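Local coordinates for protein probable dipeptidase (Pseudomonas aeruginosa, PDB 3B40) that probably hydrolyses dipeptides as a metal-dependent dipeptidase of the membrane dipeptidase (peptidase M19) family, built on a TIM-barrel fold, at residues T30-F35 / D359-G364; V166-W171 / P185-G190; A218-A223 / M252-D257; V349-V354 / I392-G397. The protein carries 11 engineered substitutions. One frame throughout, in Å; residues are numbered along the deposited sequence.

How the contacts relate
Local chemistry follows place in the fold in these four contacts. Contact 1 is a surface contact joining the loops that follow strands 25-29 and 354-357, and it works through backbone and amide hydrogen bonds plus a water. Contact 2, partly buried, folds one long loop after strand 160-162 back on itself with a leucine methyl and a water bridge. Contacts 3 and 4 are also partly buried: contact 3 joins two outer helices and is wholly apolar, whereas contact 4 joins a loop and a helix and adds a salt bridge beside a cadmium ion. Contacts 2 and 3 meet where Gln221 reaches Gly189; contacts 3 and 4 meet around Val349. Contacts 1 and 4 share no touching atoms, although strand 354-357 starts in contact 4 and leads to the loop of contact 1.

Contact 1 of 4, residues T30-F35 / D359-G364; sequences TVPLDF and DFNDGG. Engineered in segment 30-35: Val31 (natural residue Ile), Leu33 (natural residue Pro).
Thr30 is gripped through both its backbone N and its backbone O by the turn that carries Asn361. Its N donates to Phe360 O over 3.0 Å, nearly straight at 173° and tilted from the carbonyl plane, while Asn361 ND2 returns a bond to Thr30 O at 3.0 Å. These are loops after two strands of the TIM barrel, 25-29 and 354-357, and the pair of bonds ties one to the other. The acceptor Thr30 O lies close to the plane of the Asn361 amide, whose N-H points almost straight down the carbonyl. With CG beside its own backbone N (chi1 -65°), the Asn361 side chain is brought back against Thr30 O. A type II turn from Asp359 to Asp362 sets this up; Asp359 O accepts from both Asp362 N and Gly364 N, which come from opposite faces of its plane. One water accepts a hydrogen bond from Thr30 OG1 and donates to Asp359 OD1 and Phe360 O, so Phe360 O serves both the water and the Thr30 amide. Asp362 sends its carboxylate to Tyr165, leaving CB 3.4 Å from Thr30 OG1. Outermost, the Pro32 ring slants across the amide of Asn361, CG standing 3.8 Å from ND2.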
loop_
_atom_site.group_PDB
_atom_site.type_symbol
_atom_site.label_atom_id
_atom_site.label_comp_id
_atom_site.label_asym_id
_atom_site.label_seq_id
_atom_site.Cartn_x
_atom_site.Cartn_y
_atom_site.Cartn_z
ATOM N N THR A 30 -3.774 5.446 3.575
ATOM C CA THR A 30 -3.643 5.288 5.008
ATOM C C THR A 30 -4.660 6.161 5.688
ATOM O O THR A 30 -4.942 7.282 5.228
ATOM C CB THR A 30 -2.212 5.656 5.476
ATOM O OG1 THR A 30 -1.328 4.650 5.026
ATOM C CG2 THR A 30 -2.101 5.776 7.005
ATOM N N VAL A 31 -5.221 5.642 6.775
ATOM C CA VAL A 31 -6.084 6.428 7.684
ATOM C C VAL A 31 -5.201 7.049 8.795
ATOM O O VAL A 31 -4.619 6.309 9.611
ATOM C CB VAL A 31 -7.172 5.514 8.349
ATOM C CG1 VAL A 31 -8.163 6.343 9.218
ATOM C CG2 VAL A 31 -7.906 4.662 7.318
ATOM N N PRO A 32 -5.095 8.408 8.831
ATOM C CA PRO A 32 -4.388 9.143 9.894
ATOM C C PRO A 32 -5.131 8.939 11.205
ATOM O O PRO A 32 -6.373 8.952 11.226
ATOM C CB PRO A 32 -4.503 10.619 9.443
ATOM C CG PRO A 32 -4.792 10.539 7.949
ATOM C CD PRO A 32 -5.689 9.332 7.849
ATOM N N LEU A 33 -4.400 8.737 12.292
ATOM C CA LEU A 33 -5.063 8.464 13.569
ATOM C C LEU A 33 -5.998 9.599 14.063
ATOM O O LEU A 33 -6.867 9.377 14.893
ATOM C CB LEU A 33 -4.018 8.115 14.638
ATOM C CG LEU A 33 -3.405 6.739 14.381
ATOM C CD1 LEU A 33 -2.027 6.590 15.061
ATOM C CD2 LEU A 33 -4.392 5.665 14.838
ATOM N N ASP A 34 -5.804 10.804 13.557
ATOM C CA ASP A 34 -6.650 11.939 13.951
ATOM C C ASP A 34 -7.667 12.313 12.867
ATOM O O ASP A 34 -8.223 13.404 12.872
ATOM C CB ASP A 34 -5.768 13.147 14.331
ATOM C CG ASP A 34 -5.009 13.720 13.134
ATOM O OD1 ASP A 34 -5.052 13.096 12.046
ATOM O OD2 ASP A 34 -4.364 14.792 13.284
ATOM N N PHE A 35 -7.891 11.408 11.919
ATOM C CA PHE A 35 -8.774 11.681 10.801
ATOM C C PHE A 35 -10.190 11.799 11.364
ATOM O O PHE A 35 -10.604 10.975 12.173
ATOM C CB PHE A 35 -8.695 10.516 9.806
ATOM C CG PHE A 35 -9.340 10.788 8.479
ATOM C CD1 PHE A 35 -9.093 11.974 7.788
ATOM C CD2 PHE A 35 -10.137 9.815 7.889
ATOM C CE1 PHE A 35 -9.675 12.201 6.547
ATOM C CE2 PHE A 35 -10.710 10.025 6.650
ATOM C CZ PHE A 35 -10.479 11.229 5.973
ATOM N N ASP A 359 -0.530 5.047 -2.139
ATOM C CA ASP A 359 0.158 5.097 -0.833
ATOM C C ASP A 359 -0.054 6.484 -0.214
ATOM O O ASP A 359 0.759 6.946 0.578
ATOM C CB ASP A 359 1.642 4.772 -0.938
ATOM C CG ASP A 359 2.121 3.778 0.157
ATOM O OD1 ASP A 359 1.413 3.547 1.177
ATOM O OD2 ASP A 359 3.243 3.235 -0.012
ATOM N N PHE A 360 -1.185 7.105 -0.547
ATOM C CA PHE A 360 -1.513 8.402 0.026
ATOM C C PHE A 360 -1.494 8.299 1.555
ATOM O O PHE A 360 -1.841 7.266 2.118
ATOM C CB PHE A 360 -2.865 8.949 -0.496
ATOM C CG PHE A 360 -2.804 9.600 -1.895
ATOM C CD1 PHE A 360 -1.666 10.282 -2.338
ATOM C CD2 PHE A 360 -3.899 9.506 -2.754
ATOM C CE1 PHE A 360 -1.615 10.854 -3.603
ATOM C CE2 PHE A 360 -3.867 10.081 -4.016
ATOM C CZ PHE A 360 -2.714 10.743 -4.455
ATOM N N ASN A 361 -1.121 9.398 2.212
ATOM C CA ASN A 361 -1.008 9.490 3.689
ATOM C C ASN A 361 0.063 8.582 4.319
ATOM O O ASN A 361 0.161 8.519 5.533
ATOM C CB ASN A 361 -2.363 9.322 4.428
ATOM C CG ASN A 361 -3.365 10.438 4.129
ATOM O OD1 ASN A 361 -3.005 11.611 3.866
ATOM N ND2 ASN A 361 -4.636 10.081 4.164
ATOM N N ASP A 362 0.866 7.890 3.509
ATOM C CA ASP A 362 2.068 7.260 4.040
ATOM C C ASP A 362 3.240 7.540 3.099
ATOM O O ASP A 362 4.093 6.696 2.921
ATOM C CB ASP A 362 1.862 5.753 4.330
ATOM C CG ASP A 362 2.947 5.157 5.274
ATOM O OD1 ASP A 362 3.556 5.887 6.082
ATOM O OD2 ASP A 362 3.199 3.929 5.203
ATOM N N GLY A 363 3.257 8.732 2.472
ATOM C CA GLY A 363 4.393 9.160 1.637
ATOM C C GLY A 363 4.219 9.097 0.122
ATOM O O GLY A 363 5.093 9.553 -0.618
ATOM N N GLY A 364 3.098 8.535 -0.339
ATOM C CA GLY A 364 2.846 8.373 -1.751
ATOM C C GLY A 364 2.294 9.628 -2.412
ATOM O O GLY A 364 1.969 10.619 -1.750
HETATM O O HOH W 1 -0.819 4.529 2.405
#

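Contact 2 of 4, residues V166-W171 / P185-G190; sequences VGNNDW and PDALGG. Engineered in segment 185-190: Pro185 (natural residue Ala).
Leu188 reaches across to the backbone of 169-171 with a single methyl, CD1, and the side chains of that segment take little part. The methyl lies 3.5 Å from Asn169 O and 3.8 Å from Trp171 C, while the Asp170 and Trp171 side chains set off away from it. Its CG sits beside the backbone N (chi1 -64°) and the branch beyond is extended, which carries CD1 out to the bend in the opposing chain. That bend is an Asx turn: Asn169 OD1 accepts from Trp171 N at 2.8 Å, in the carbonyl plane. Ala187, next to Leu188 in a type I turn from Asp186 to Gly189, points its CB at the Asn168 amide, 3.9 Å from ND2. The same ND2 bonds to Ser184 O, so the methyl rests beside an amide already engaged. On its other branch, Asn168 OD1 accepts a hydrogen bond from a water at 2.9 Å, and that water accepts from Asp186 N at 2.7 Å. Both segments belong to the long excursion between strand 160-162 and helix 193-205 of the barrel, and Asp173 between them bonds to Leu188 N and Gly190 N. Directly across the contact the chemistry is therefore mostly a methyl against carbonyl groups, with the polar link made through water.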
loop_
_atom_site.group_PDB
_atom_site.type_symbol
_atom_site.label_atom_id
_atom_site.label_comp_id
_atom_site.label_asym_id
_atom_site.label_seq_id
_atom_site.Cartn_x
_atom_site.Cartn_y
_atom_site.Cartn_z
ATOM N N VAL A 166 6.784 -2.751 7.110
ATOM C CA VAL A 166 8.196 -2.649 7.535
ATOM C C VAL A 166 8.382 -3.421 8.866
ATOM O O VAL A 166 7.534 -3.335 9.765
ATOM C CB VAL A 166 8.596 -1.144 7.685
ATOM C CG1 VAL A 166 10.016 -1.008 8.176
ATOM C CG2 VAL A 166 8.482 -0.419 6.344
ATOM N N GLY A 167 9.462 -4.196 8.984
ATOM C CA GLY A 167 9.724 -4.977 10.192
ATOM C C GLY A 167 9.227 -6.407 10.026
ATOM O O GLY A 167 8.159 -6.631 9.474
ATOM N N ASN A 168 10.018 -7.385 10.452
ATOM C CA ASN A 168 9.558 -8.773 10.460
ATOM C C ASN A 168 8.452 -8.901 11.480
ATOM O O ASN A 168 8.383 -8.109 12.420
ATOM C CB ASN A 168 10.689 -9.732 10.860
ATOM C CG ASN A 168 11.778 -9.863 9.796
ATOM O OD1 ASN A 168 11.542 -9.645 8.611
ATOM N ND2 ASN A 168 12.980 -10.273 10.218
ATOM N N ASN A 169 7.585 -9.897 11.324
ATOM C CA ASN A 169 6.690 -10.249 12.425
ATOM C C ASN A 169 6.604 -11.772 12.523
ATOM O O ASN A 169 7.245 -12.483 11.724
ATOM C CB ASN A 169 5.291 -9.589 12.252
ATOM C CG ASN A 169 4.557 -10.102 11.046
ATOM O OD1 ASN A 169 4.261 -11.317 10.939
ATOM N ND2 ASN A 169 4.238 -9.197 10.120
ATOM N N ASP A 170 5.843 -12.271 13.501
ATOM C CA ASP A 170 5.834 -13.716 13.810
ATOM C C ASP A 170 5.083 -14.599 12.816
ATOM O O ASP A 170 5.141 -15.812 12.909
ATOM C CB ASP A 170 5.304 -13.972 15.222
ATOM C CG ASP A 170 6.211 -13.372 16.288
ATOM O OD1 ASP A 170 7.430 -13.234 16.062
ATOM O OD2 ASP A 170 5.705 -13.023 17.342
ATOM N N TRP A 171 4.387 -13.984 11.874
ATOM C CA TRP A 171 3.660 -14.694 10.799
ATOM C C TRP A 171 4.418 -14.722 9.464
ATOM O O TRP A 171 4.332 -15.688 8.711
ATOM C CB TRP A 171 2.309 -14.004 10.580
ATOM C CG TRP A 171 1.296 -14.234 11.671
ATOM C CD1 TRP A 171 1.550 -14.567 12.982
ATOM C CD2 TRP A 171 -0.140 -14.194 11.543
ATOM N NE1 TRP A 171 0.356 -14.695 13.680
ATOM C CE2 TRP A 171 -0.690 -14.465 12.822
ATOM C CE3 TRP A 171 -1.008 -13.923 10.483
ATOM C CZ2 TRP A 171 -2.079 -14.490 13.060
ATOM C CZ3 TRP A 171 -2.384 -13.941 10.720
ATOM C CH2 TRP A 171 -2.903 -14.226 11.996
ATOM N N PRO A 185 17.327 -10.597 8.246
ATOM C CA PRO A 185 16.661 -10.845 6.958
ATOM C C PRO A 185 16.181 -12.300 6.861
ATOM O O PRO A 185 16.877 -13.220 7.305
ATOM C CB PRO A 185 17.770 -10.567 5.925
ATOM C CG PRO A 185 19.043 -10.692 6.703
ATOM C CD PRO A 185 18.729 -10.174 8.059
ATOM N N ASP A 186 14.982 -12.493 6.318
ATOM C CA ASP A 186 14.433 -13.824 6.125
ATOM C C ASP A 186 14.477 -14.715 7.385
ATOM O O ASP A 186 14.711 -15.892 7.260
ATOM C CB ASP A 186 15.131 -14.534 4.958
ATOM C CG ASP A 186 15.135 -13.713 3.676
ATOM O OD1 ASP A 186 14.036 -13.354 3.184
ATOM O OD2 ASP A 186 16.237 -13.461 3.151
ATOM N N ALA A 187 14.194 -14.154 8.567
ATOM C CA ALA A 187 14.301 -14.859 9.853
ATOM C C ALA A 187 13.508 -16.162 9.907
ATOM O O ALA A 187 13.996 -17.179 10.401
ATOM C CB ALA A 187 13.888 -13.933 11.019
ATOM N N LEU A 188 12.271 -16.115 9.418
ATOM C CA LEU A 188 11.405 -17.289 9.333
ATOM C C LEU A 188 11.660 -18.218 8.153
ATOM O O LEU A 188 11.088 -19.326 8.101
ATOM C CB LEU A 188 9.924 -16.835 9.269
ATOM C CG LEU A 188 9.404 -16.088 10.516
ATOM C CD1 LEU A 188 7.986 -15.602 10.263
ATOM C CD2 LEU A 188 9.487 -17.010 11.767
ATOM N N GLY A 189 12.423 -17.763 7.158
ATOM C CA GLY A 189 12.433 -18.451 5.857
ATOM C C GLY A 189 11.167 -18.263 5.007
ATOM O O GLY A 189 10.867 -19.072 4.115
ATOM N N GLY A 190 10.436 -17.178 5.251
ATOM C CA GLY A 190 9.187 -16.893 4.509
ATOM C C GLY A 190 8.069 -16.734 5.521
ATOM O O GLY A 190 8.070 -15.754 6.278
HETATM O O HOH W 2 13.158 -10.471 6.289
#

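Contact 3 of 4, residues A218-A223 / M252-D257; sequences ALEQVA and MQLIKD
Helices 218-223 and 252-257 run almost in the same direction, their axes 10.0 Å apart at closest approach and inclined by 21°. Their backbones draw nearest at Ala223 and Leu254, where the CA atoms are 6.3 Å apart and the two CB atoms 4.0 Å. The small side chain of Ala223 lets Leu254 come in close: the leucine lies over it with CB and CD1, the latter 4.1 Å from Ala223 CB. From there Leu254 extends toward the earlier turn of the partner helix, and its CD1 touches both Leu219 CD2 and Glu220 CG, each at 3.9 Å. Such side-by-side helices are what the eightfold TIM-barrel plan produces. Helix 216-225 leads into strand 230-235 and helix 249-257 into strand 261-265, two parallel neighbours in the sheet, so the helices pack against each other on the outside of the barrel. Leu219, with CG anti to N (chi1 -170°), swings across the gap and meets Leu254 at a slant. Its other methyl, CD1, turns toward Ile255 CD1 in a looser contact of 4.5 Å. Ile255 lies inward of this seam, resting on Ile230, Ala232 and Ile262 of the strands, while helix 335-349 packs next to helix 249-257. Glu220 takes part through its aliphatic CG alone; the extended chain beyond carries the carboxylate away from the leucine.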
loop_
_atom_site.group_PDB
_atom_site.type_symbol
_atom_site.label_atom_id
_atom_site.label_comp_id
_atom_site.label_asym_id
_atom_site.label_seq_id
_atom_site.Cartn_x
_atom_site.Cartn_y
_atom_site.Cartn_z
ATOM N N ALA A 218 8.218 -15.336 1.439
ATOM C CA ALA A 218 6.897 -15.407 2.051
ATOM C C ALA A 218 5.847 -15.305 0.956
ATOM O O ALA A 218 4.862 -16.033 0.980
ATOM C CB ALA A 218 6.722 -14.321 3.048
ATOM N N LEU A 219 6.088 -14.403 0.005
ATOM C CA LEU A 219 5.272 -14.298 -1.197
ATOM C C LEU A 219 5.193 -15.658 -1.880
ATOM O O LEU A 219 4.111 -16.079 -2.255
ATOM C CB LEU A 219 5.869 -13.290 -2.182
ATOM C CG LEU A 219 4.996 -12.892 -3.380
ATOM C CD1 LEU A 219 5.275 -11.441 -3.815
ATOM C CD2 LEU A 219 5.095 -13.866 -4.566
ATOM N N GLU A 220 6.343 -16.330 -2.040
ATOM C CA GLU A 220 6.386 -17.585 -2.778
ATOM C C GLU A 220 5.519 -18.622 -2.094
ATOM O O GLU A 220 4.834 -19.389 -2.766
ATOM C CB GLU A 220 7.834 -18.087 -2.928
ATOM C CG GLU A 220 8.635 -17.291 -3.978
ATOM C CD GLU A 220 10.129 -17.580 -3.944
ATOM O OE1 GLU A 220 10.611 -18.237 -2.999
ATOM O OE2 GLU A 220 10.834 -17.118 -4.850
ATOM N N GLN A 221 5.560 -18.631 -0.758
ATOM C CA GLN A 221 4.786 -19.560 0.071
ATOM C C GLN A 221 3.309 -19.219 0.055
ATOM O O GLN A 221 2.473 -20.118 0.024
ATOM C CB GLN A 221 5.351 -19.591 1.494
ATOM C CG GLN A 221 6.744 -20.208 1.524
ATOM C CD GLN A 221 7.485 -20.023 2.818
ATOM O OE1 GLN A 221 6.909 -19.805 3.896
ATOM N NE2 GLN A 221 8.785 -20.141 2.728
ATOM N N VAL A 222 2.979 -17.935 0.054
ATOM C CA VAL A 222 1.568 -17.563 -0.089
ATOM C C VAL A 222 1.069 -18.118 -1.434
ATOM O O VAL A 222 0.028 -18.756 -1.469
ATOM C CB VAL A 222 1.313 -16.024 -0.027
ATOM C CG1 VAL A 222 -0.134 -15.676 -0.476
ATOM C CG2 VAL A 222 1.544 -15.496 1.342
ATOM N N ALA A 223 1.830 -17.894 -2.513
ATOM C CA ALA A 223 1.421 -18.374 -3.847
ATOM C C ALA A 223 1.207 -19.913 -3.893
ATOM O O ALA A 223 0.171 -20.376 -4.366
ATOM C CB ALA A 223 2.408 -17.905 -4.902
ATOM N N MET A 252 5.761 -11.211 -9.791
ATOM C CA MET A 252 4.631 -10.776 -10.631
ATOM C C MET A 252 3.940 -11.953 -11.323
ATOM O O MET A 252 2.707 -12.038 -11.346
ATOM C CB MET A 252 5.098 -9.747 -11.694
ATOM C CG MET A 252 5.525 -8.334 -11.205
ATOM S SD MET A 252 6.126 -7.175 -12.545
ATOM C CE MET A 252 7.660 -6.832 -11.760
ATOM N N GLN A 253 4.718 -12.884 -11.874
ATOM C CA GLN A 253 4.118 -14.051 -12.538
ATOM C C GLN A 253 3.303 -14.891 -11.551
ATOM O O GLN A 253 2.238 -15.381 -11.887
ATOM C CB GLN A 253 5.187 -14.925 -13.192
ATOM C CG GLN A 253 5.719 -14.381 -14.545
ATOM C CD GLN A 253 4.594 -14.120 -15.551
ATOM O OE1 GLN A 253 3.902 -15.062 -15.985
ATOM N NE2 GLN A 253 4.403 -12.841 -15.918
ATOM N N LEU A 254 3.832 -15.080 -10.350
ATOM C CA LEU A 254 3.114 -15.784 -9.298
ATOM C C LEU A 254 1.755 -15.164 -8.962
ATOM O O LEU A 254 0.770 -15.888 -8.709
ATOM C CB LEU A 254 3.973 -15.896 -8.039
ATOM C CG LEU A 254 5.158 -16.869 -8.138
ATOM C CD1 LEU A 254 5.938 -16.887 -6.814
ATOM C CD2 LEU A 254 4.724 -18.301 -8.536
ATOM N N ILE A 255 1.708 -13.833 -8.925
ATOM C CA ILE A 255 0.485 -13.120 -8.575
ATOM C C ILE A 255 -0.458 -13.289 -9.743
ATOM O O ILE A 255 -1.628 -13.631 -9.561
ATOM C CB ILE A 255 0.764 -11.603 -8.297
ATOM C CG1 ILE A 255 1.575 -11.429 -6.999
ATOM C CG2 ILE A 255 -0.553 -10.786 -8.305
ATOM C CD1 ILE A 255 2.319 -10.060 -6.914
ATOM N N LYS A 256 0.070 -13.085 -10.946
ATOM C CA LYS A 256 -0.702 -13.278 -12.197
ATOM C C LYS A 256 -1.339 -14.687 -12.237
ATOM O O LYS A 256 -2.534 -14.832 -12.497
ATOM C CB LYS A 256 0.207 -13.070 -13.434
ATOM C CG LYS A 256 -0.490 -13.312 -14.823
ATOM C CD LYS A 256 0.486 -13.979 -15.799
ATOM C CE LYS A 256 0.326 -13.500 -17.235
ATOM N NZ LYS A 256 -1.079 -13.570 -17.765
ATOM N N ASP A 257 -0.523 -15.706 -11.966
ATOM C CA ASP A 257 -0.949 -17.113 -12.045
ATOM C C ASP A 257 -2.025 -17.474 -11.032
ATOM O O ASP A 257 -2.769 -18.416 -11.239
ATOM C CB ASP A 257 0.223 -18.066 -11.855
ATOM C CG ASP A 257 1.190 -18.082 -13.034
ATOM O OD1 ASP A 257 0.847 -17.615 -14.151
ATOM O OD2 ASP A 257 2.325 -18.567 -12.822
#

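Contact 4 of 4, residues V349-V354 / I392-G397; sequences VGIDHV and IAKLWG. With CD (cadmium ion), chain C.
Asp352 OD1 takes the ammonium of Lys394 in a salt bridge of 2.8 Å, the nitrogen arriving nearly in line with the C-O bond. Lys394 spans the gap with its chain extended beyond CG. The side-chain carbon CD of Lys394 also lies 3.3 Å from Asp352 OD1, so the lysine approaches along part of its length as well as at its tip. The second carboxylate oxygen, OD2, accepts a longer bond of 3.2 Å from a water bound to the cadmium ion. Next in the chain, His353 NE2 binds that cadmium at 2.3 Å; four waters are the other ligands found. The other ring nitrogen, ND1, is bonded to Gly260 O, which helps to fix the ring's rotation, while Asp352 CB lies over one face, toward the rim.

The apolar half of the contact centres on Leu395 of helix 389-409. Leu395 lies alongside Val354, pointing the same way, with Leu395 CD2 3.6 Å from Val354 CG1, the branch that is anti to the valine's backbone N (chi1 -170°). Ile351 crosses the leucine at about a right angle and sets CD1 4.0 Å from Leu395 CG. Val346, which touches both Ile351 and Val354, and Leu382 against Leu395, extend this packing. Segment 349-354 is the short link from helix 335-349 into barrel strand 354-357, and here the helix late in the chain covers it. The charge on Lys394 probably offsets that of Asp352, while the metal-bound water, polarised by cadmium, would be a better donor to its other oxygen.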
loop_
_atom_site.group_PDB
_atom_site.type_symbol
_atom_site.label_atom_id
_atom_site.label_comp_id
_atom_site.label_asym_id
_atom_site.label_seq_id
_atom_site.Cartn_x
_atom_site.Cartn_y
_atom_site.Cartn_z
ATOM N N VAL A 349 2.514 -9.088 -17.151
ATOM C CA VAL A 349 1.369 -9.912 -16.734
ATOM C C VAL A 349 0.062 -9.763 -17.532
ATOM O O VAL A 349 -0.849 -10.566 -17.366
ATOM C CB VAL A 349 1.097 -9.807 -15.213
ATOM C CG1 VAL A 349 2.352 -10.221 -14.448
ATOM C CG2 VAL A 349 0.737 -8.366 -14.843
ATOM N N GLY A 350 -0.026 -8.738 -18.379
ATOM C CA GLY A 350 -1.210 -8.495 -19.204
ATOM C C GLY A 350 -2.172 -7.528 -18.545
ATOM O O GLY A 350 -2.214 -7.425 -17.298
ATOM N N ILE A 351 -2.977 -6.849 -19.369
ATOM C CA ILE A 351 -3.815 -5.734 -18.889
ATOM C C ILE A 351 -4.753 -6.180 -17.772
ATOM O O ILE A 351 -5.160 -5.368 -16.957
ATOM C CB ILE A 351 -4.620 -5.007 -20.052
ATOM C CG1 ILE A 351 -5.317 -3.741 -19.539
ATOM C CG2 ILE A 351 -5.633 -5.905 -20.743
ATOM C CD1 ILE A 351 -4.351 -2.586 -19.286
ATOM N N ASP A 352 -5.089 -7.469 -17.740
ATOM C CA ASP A 352 -6.097 -7.968 -16.791
ATOM C C ASP A 352 -5.561 -8.128 -15.353
ATOM O O ASP A 352 -6.315 -8.453 -14.402
ATOM C CB ASP A 352 -6.646 -9.312 -17.261
ATOM C CG ASP A 352 -7.549 -9.212 -18.492
ATOM O OD1 ASP A 352 -8.226 -8.172 -18.741
ATOM O OD2 ASP A 352 -7.630 -10.242 -19.194
ATOM N N HIS A 353 -4.267 -7.903 -15.179
ATOM C CA HIS A 353 -3.630 -8.201 -13.895
ATOM C C HIS A 353 -2.921 -7.036 -13.269
ATOM O O HIS A 353 -2.036 -7.229 -12.388
ATOM C CB HIS A 353 -2.677 -9.390 -14.058
ATOM C CG HIS A 353 -3.387 -10.624 -14.487
ATOM N ND1 HIS A 353 -4.168 -11.356 -13.619
ATOM C CD2 HIS A 353 -3.521 -11.202 -15.704
ATOM C CE1 HIS A 353 -4.707 -12.370 -14.274
ATOM N NE2 HIS A 353 -4.320 -12.302 -15.535
ATOM N N VAL A 354 -3.308 -5.840 -13.718
ATOM C CA VAL A 354 -2.715 -4.597 -13.250
ATOM C C VAL A 354 -3.780 -3.593 -12.718
ATOM O O VAL A 354 -4.910 -3.500 -13.227
ATOM C CB VAL A 354 -1.775 -3.949 -14.336
ATOM C CG1 VAL A 354 -0.948 -2.779 -13.758
ATOM C CG2 VAL A 354 -0.802 -4.981 -14.921
ATOM N N ILE A 392 -8.257 1.310 -19.370
ATOM C CA ILE A 392 -8.248 2.241 -18.241
ATOM C C ILE A 392 -9.264 1.861 -17.134
ATOM O O ILE A 392 -8.939 1.953 -15.940
ATOM C CB ILE A 392 -8.454 3.697 -18.709
ATOM C CG1 ILE A 392 -7.316 4.103 -19.648
ATOM C CG2 ILE A 392 -8.579 4.655 -17.480
ATOM C CD1 ILE A 392 -7.624 5.368 -20.509
ATOM N N ALA A 393 -10.471 1.433 -17.522
ATOM C CA ALA A 393 -11.458 0.976 -16.554
ATOM C C ALA A 393 -10.973 -0.267 -15.774
ATOM O O ALA A 393 -11.281 -0.427 -14.572
ATOM C CB ALA A 393 -12.818 0.708 -17.230
ATOM N N LYS A 394 -10.227 -1.143 -16.436
ATOM C CA LYS A 394 -9.669 -2.336 -15.779
ATOM C C LYS A 394 -8.588 -1.910 -14.774
ATOM O O LYS A 394 -8.633 -2.307 -13.620
ATOM C CB LYS A 394 -9.065 -3.273 -16.823
ATOM C CG LYS A 394 -10.056 -3.902 -17.777
ATOM C CD LYS A 394 -9.438 -5.059 -18.549
ATOM C CE LYS A 394 -10.499 -5.648 -19.462
ATOM N NZ LYS A 394 -9.939 -6.674 -20.373
ATOM N N LEU A 395 -7.654 -1.058 -15.221
ATOM C CA LEU A 395 -6.611 -0.463 -14.367
ATOM C C LEU A 395 -7.163 0.225 -13.138
ATOM O O LEU A 395 -6.650 0.032 -12.038
ATOM C CB LEU A 395 -5.674 0.506 -15.143
ATOM C CG LEU A 395 -4.652 -0.106 -16.106
ATOM C CD1 LEU A 395 -4.060 0.950 -17.047
ATOM C CD2 LEU A 395 -3.500 -0.805 -15.326
ATOM N N TRP A 396 -8.208 1.027 -13.314
ATOM C CA TRP A 396 -8.786 1.819 -12.209
ATOM C C TRP A 396 -9.717 1.064 -11.264
ATOM O O TRP A 396 -10.395 1.668 -10.400
ATOM C CB TRP A 396 -9.489 3.053 -12.754
ATOM C CG TRP A 396 -8.623 4.284 -12.726
ATOM C CD1 TRP A 396 -8.311 5.082 -13.782
ATOM C CD2 TRP A 396 -7.939 4.822 -11.590
ATOM N NE1 TRP A 396 -7.480 6.097 -13.378
ATOM C CE2 TRP A 396 -7.250 5.967 -12.027
ATOM C CE3 TRP A 396 -7.841 4.440 -10.225
ATOM C CZ2 TRP A 396 -6.465 6.742 -11.170
ATOM C CZ3 TRP A 396 -7.065 5.232 -9.361
ATOM C CH2 TRP A 396 -6.384 6.357 -9.847
ATOM N N GLY A 397 -9.772 -0.262 -11.408
ATOM C CA GLY A 397 -10.562 -1.054 -10.468
ATOM C C GLY A 397 -11.251 -2.304 -10.983
ATOM O O GLY A 397 -11.537 -3.217 -10.195
HETATM CD CD CD C . -5.247 -13.643 -17.145
HETATM O O HOH W 3 -7.375 -12.715 -17.254
HETATM O O HOH W 4 -7.269 -14.303 -15.458
HETATM O O HOH W 5 -3.266 -15.150 -16.957
HETATM O O HOH W 6 -4.044 -12.451 -18.912
#